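Local coordinates for protein dihydroorotase (Campylobacter jejuni subsp. jejuni, PDB 3PNU) that probably catalyses the reversible cyclisation of carbamoyl aspartate to dihydroorotate in pyrimidine biosynthesis, using two zinc ions per subunit, at residues A[37-48]-A[76-84]. Sequence-based numbering, arbitrary orientation.
Sequences LRDNQMLELIAP and YKMRILKAC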
loop_
_atom_site.group_PDB
_atom_site.type_symbol
_atom_site.label_atom_id
_atom_site.label_comp_id
_atom_site.label_asym_id
_atom_site.label_seq_id
_atom_site.Cartn_x
_atom_site.Cartn_y
_atom_site.Cartn_z
ATOM N N LEU A 37 12.120 -20.877 5.932
ATOM C CA LEU A 37 13.533 -20.979 6.342
ATOM C C LEU A 37 14.509 -20.836 5.170
ATOM O O LEU A 37 15.730 -20.911 5.347
ATOM C CB LEU A 37 13.792 -22.337 7.008
ATOM C CG LEU A 37 13.188 -22.606 8.379
ATOM C CD1 LEU A 37 13.528 -24.044 8.828
ATOM C CD2 LEU A 37 13.682 -21.580 9.376
ATOM N N ARG A 38 13.970 -20.656 3.970
ATOM C CA ARG A 38 14.793 -20.482 2.776
ATOM C C ARG A 38 15.744 -21.672 2.572
ATOM O O ARG A 38 15.325 -22.828 2.705
ATOM C CB ARG A 38 15.561 -19.159 2.850
ATOM C CG ARG A 38 14.685 -17.937 3.071
ATOM C CD ARG A 38 13.544 -17.836 2.035
ATOM N NE ARG A 38 12.779 -16.613 2.246
ATOM C CZ ARG A 38 11.599 -16.354 1.694
ATOM N NH1 ARG A 38 11.014 -17.244 0.904
ATOM N NH2 ARG A 38 10.993 -15.201 1.955
ATOM N N ASP A 39 17.013 -21.413 2.246
ATOM C CA ASP A 39 17.935 -22.519 2.020
ATOM C C ASP A 39 19.387 -22.072 2.025
ATOM O O ASP A 39 19.689 -20.899 2.220
ATOM C CB ASP A 39 17.621 -23.165 0.666
ATOM C CG ASP A 39 18.028 -24.617 0.611
ATOM O OD1 ASP A 39 18.616 -25.085 1.604
ATOM O OD2 ASP A 39 17.734 -25.296 -0.403
ATOM N N ASN A 40 20.278 -23.041 1.832
ATOM C CA ASN A 40 21.696 -22.789 1.712
ATOM C C ASN A 40 22.171 -21.905 2.848
ATOM O O ASN A 40 21.868 -22.185 4.006
ATOM C CB ASN A 40 21.978 -22.160 0.347
ATOM C CG ASN A 40 21.363 -22.949 -0.793
ATOM O OD1 ASN A 40 21.234 -24.176 -0.731
ATOM N ND2 ASN A 40 20.980 -22.244 -1.849
ATOM N N GLN A 41 22.873 -20.821 2.528
ATOM C CA GLN A 41 23.433 -19.948 3.556
ATOM C C GLN A 41 22.395 -19.190 4.386
ATOM O O GLN A 41 22.593 -18.968 5.582
ATOM C CB GLN A 41 24.477 -19.000 2.938
ATOM C CG GLN A 41 25.785 -19.725 2.499
ATOM C CD GLN A 41 25.635 -20.661 1.296
ATOM O OE1 GLN A 41 25.011 -20.311 0.295
ATOM N NE2 GLN A 41 26.246 -21.843 1.382
ATOM N N MET A 42 21.290 -18.802 3.758
ATOM C CA MET A 42 20.226 -18.080 4.465
ATOM C C MET A 42 19.641 -18.956 5.593
ATOM O O MET A 42 19.411 -18.499 6.722
ATOM C CB MET A 42 19.117 -17.650 3.479
ATOM C CG MET A 42 17.947 -16.897 4.147
ATOM S SD MET A 42 18.389 -15.333 4.926
ATOM C CE MET A 42 18.724 -14.348 3.450
ATOM N N LEU A 43 19.403 -20.217 5.264
ATOM C CA LEU A 43 18.894 -21.166 6.231
ATOM C C LEU A 43 19.785 -21.217 7.472
ATOM O O LEU A 43 19.285 -21.111 8.589
ATOM C CB LEU A 43 18.782 -22.541 5.592
ATOM C CG LEU A 43 18.344 -23.675 6.505
ATOM C CD1 LEU A 43 17.067 -23.330 7.270
ATOM C CD2 LEU A 43 18.167 -24.928 5.668
ATOM N N GLU A 44 21.098 -21.348 7.267
ATOM C CA GLU A 44 22.070 -21.419 8.380
ATOM C C GLU A 44 22.011 -20.200 9.304
ATOM O O GLU A 44 22.352 -20.288 10.488
ATOM C CB GLU A 44 23.507 -21.586 7.843
ATOM C CG GLU A 44 23.742 -22.883 7.052
ATOM C CD GLU A 44 25.053 -22.886 6.258
ATOM O OE1 GLU A 44 25.910 -21.992 6.485
ATOM O OE2 GLU A 44 25.215 -23.790 5.396
ATOM N N LEU A 45 21.573 -19.070 8.766
ATOM C CA LEU A 45 21.491 -17.838 9.554
ATOM C C LEU A 45 20.197 -17.669 10.358
ATOM O O LEU A 45 20.237 -17.299 11.528
ATOM C CB LEU A 45 21.668 -16.627 8.631
ATOM C CG LEU A 45 21.510 -15.242 9.280
ATOM C CD1 LEU A 45 22.406 -15.081 10.490
ATOM C CD2 LEU A 45 21.785 -14.149 8.249
ATOM N N ILE A 46 19.055 -17.936 9.728
ATOM C CA ILE A 46 17.750 -17.742 10.387
ATOM C C ILE A 46 17.185 -18.963 11.159
ATOM O O ILE A 46 16.511 -18.785 12.176
ATOM C CB ILE A 46 16.679 -17.268 9.357
ATOM C CG1 ILE A 46 16.334 -18.392 8.365
ATOM C CG2 ILE A 46 17.169 -16.044 8.627
ATOM C CD1 ILE A 46 15.217 -18.058 7.393
ATOM N N ALA A 47 17.464 -20.177 10.682
ATOM C CA ALA A 47 16.921 -21.391 11.304
ATOM C C ALA A 47 17.093 -21.415 12.816
ATOM O O ALA A 47 16.154 -21.729 13.538
ATOM C CB ALA A 47 17.505 -22.656 10.662
ATOM N N PRO A 48 18.296 -21.099 13.302
ATOM C CA PRO A 48 18.522 -21.049 14.744
ATOM C C PRO A 48 17.635 -20.070 15.476
ATOM O O PRO A 48 17.287 -20.293 16.618
ATOM C CB PRO A 48 19.975 -20.585 14.847
ATOM C CG PRO A 48 20.629 -21.216 13.658
ATOM C CD PRO A 48 19.573 -21.135 12.555
ATOM N N TYR A 76 16.466 -31.398 1.925
ATOM C CA TYR A 76 16.239 -30.093 2.586
ATOM C C TYR A 76 16.110 -30.261 4.096
ATOM O O TYR A 76 16.654 -29.467 4.875
ATOM C CB TYR A 76 14.994 -29.427 1.981
ATOM C CG TYR A 76 14.608 -28.084 2.560
ATOM C CD1 TYR A 76 15.566 -27.104 2.800
ATOM C CD2 TYR A 76 13.270 -27.761 2.788
ATOM C CE1 TYR A 76 15.220 -25.869 3.313
ATOM C CE2 TYR A 76 12.903 -26.510 3.284
ATOM C CZ TYR A 76 13.878 -25.572 3.546
ATOM O OH TYR A 76 13.532 -24.342 4.042
ATOM N N LYS A 77 15.391 -31.304 4.506
ATOM C CA LYS A 77 15.229 -31.611 5.933
ATOM C C LYS A 77 16.608 -31.772 6.563
ATOM O O LYS A 77 16.915 -31.146 7.586
ATOM C CB LYS A 77 14.418 -32.891 6.130
ATOM C CG LYS A 77 14.181 -33.253 7.597
ATOM C CD LYS A 77 13.235 -34.451 7.741
ATOM C CE LYS A 77 12.878 -34.703 9.196
ATOM N NZ LYS A 77 11.974 -35.874 9.372
ATOM N N MET A 78 17.446 -32.603 5.938
ATOM C CA MET A 78 18.791 -32.809 6.455
ATOM C C MET A 78 19.456 -31.459 6.643
ATOM O O MET A 78 20.008 -31.179 7.711
ATOM C CB MET A 78 19.643 -33.700 5.529
ATOM C CG MET A 78 19.168 -35.168 5.408
ATOM S SD MET A 78 19.038 -36.096 6.981
ATOM C CE MET A 78 18.477 -37.715 6.386
ATOM N N ARG A 79 19.383 -30.610 5.615
ATOM C CA ARG A 79 20.003 -29.282 5.691
ATOM C C ARG A 79 19.451 -28.495 6.875
ATOM O O ARG A 79 20.202 -27.841 7.589
ATOM C CB ARG A 79 19.845 -28.492 4.376
ATOM C CG ARG A 79 20.499 -29.141 3.159
ATOM C CD ARG A 79 20.644 -28.165 1.969
ATOM N NE ARG A 79 19.381 -27.802 1.331
ATOM C CZ ARG A 79 18.800 -28.515 0.367
ATOM N NH1 ARG A 79 19.350 -29.642 -0.059
ATOM N NH2 ARG A 79 17.654 -28.118 -0.164
ATOM N N ILE A 80 18.138 -28.573 7.092
ATOM C CA ILE A 80 17.523 -27.866 8.221
ATOM C C ILE A 80 18.082 -28.404 9.529
ATOM O O ILE A 80 18.507 -27.634 10.387
ATOM C CB ILE A 80 15.968 -27.974 8.252
ATOM C CG1 ILE A 80 15.356 -27.408 6.970
ATOM C CG2 ILE A 80 15.418 -27.211 9.453
ATOM C CD1 ILE A 80 13.894 -27.643 6.828
ATOM N N LEU A 81 18.085 -29.725 9.677
ATOM C CA LEU A 81 18.601 -30.355 10.906
ATOM C C LEU A 81 20.031 -29.929 11.247
ATOM O O LEU A 81 20.340 -29.682 12.413
ATOM C CB LEU A 81 18.485 -31.873 10.828
ATOM C CG LEU A 81 17.048 -32.397 10.880
ATOM C CD1 LEU A 81 17.047 -33.910 10.666
ATOM C CD2 LEU A 81 16.357 -32.019 12.204
ATOM N N LYS A 82 20.902 -29.848 10.240
ATOM C CA LYS A 82 22.271 -29.379 10.478
ATOM C C LYS A 82 22.279 -27.942 10.949
ATOM O O LYS A 82 22.942 -27.607 11.912
ATOM C CB LYS A 82 23.137 -29.441 9.219
ATOM C CG LYS A 82 23.774 -30.796 8.884
ATOM C CD LYS A 82 24.827 -30.632 7.754
ATOM C CE LYS A 82 25.970 -29.641 8.140
ATOM N NZ LYS A 82 26.925 -29.357 7.015
ATOM N N ALA A 83 21.533 -27.098 10.244
ATOM C CA ALA A 83 21.470 -25.667 10.531
ATOM C C ALA A 83 21.006 -25.332 11.945
ATOM O O ALA A 83 21.356 -24.279 12.483
ATOM C CB ALA A 83 20.573 -24.981 9.504
ATOM N N CYS A 84 20.221 -26.229 12.535
ATOM C CA CYS A 84 19.694 -26.048 13.891
ATOM C C CYS A 84 20.686 -26.535 14.929
ATOM O O CYS A 84 20.778 -25.973 16.027
ATOM C CB CYS A 84 18.402 -26.833 14.037
ATOM S SG CYS A 84 17.231 -26.373 12.803
HETATM O O HOH W 1 10.857 -23.021 3.945
#
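Glu-44 and Ala-83 mark the near point of two helices, 40-48 and 76-84, whose axes approach to 8.6 Å and whose N-to-C directions diverge by 50°. Leu-43 is the knob of a knobs-into-holes contact, seated among Tyr-76, Arg-79, Ile-80 and Ala-83. With its CG anti to the backbone N (chi1 176°), Leu-43 places CD2 3.9 Å from both Tyr-76 CE1 and Ile-80 N. Ala-83 CB lies 4.0 Å from each of Leu-43 CG, Glu-44 CA and Ala-47 CB, consistent with the small alanine side chains permitting the close approach. In the TIM barrel of this amidohydrolase, these are neighbouring outer helices that follow successive strands: helix 40-51 comes after strand 31-35, helix 70-84 after strand 56-59. The loop entering the first helix carries Leu-37 and Arg-38, both predicted to bind substrate. Ile-59 of strand 56-59 touches Leu-37, Tyr-76 and Ile-80 from the barrel side. The side chains of Leu-37 and Ile-80 cross at about a right angle, Leu-37 CD1 3.7 Å from Ile-80 CG2, and Ile-80 CD1 lies over the centre of one Tyr-76 ring face. Arg-79, its chain bent at chi3, forms a salt bridge with Asp-39. Arg-79 NE gives a hydrogen bond to the syn lone pair of Asp-39 OD1 (2.8 Å), and NH2 a weaker one to OD2; the carboxylate and guanidinium planes stand 31° apart. Tyr-76 OH is 2.7 Å from Arg-38 O, a weak bond at best, and a water joins that hydroxyl to Leu-37 N.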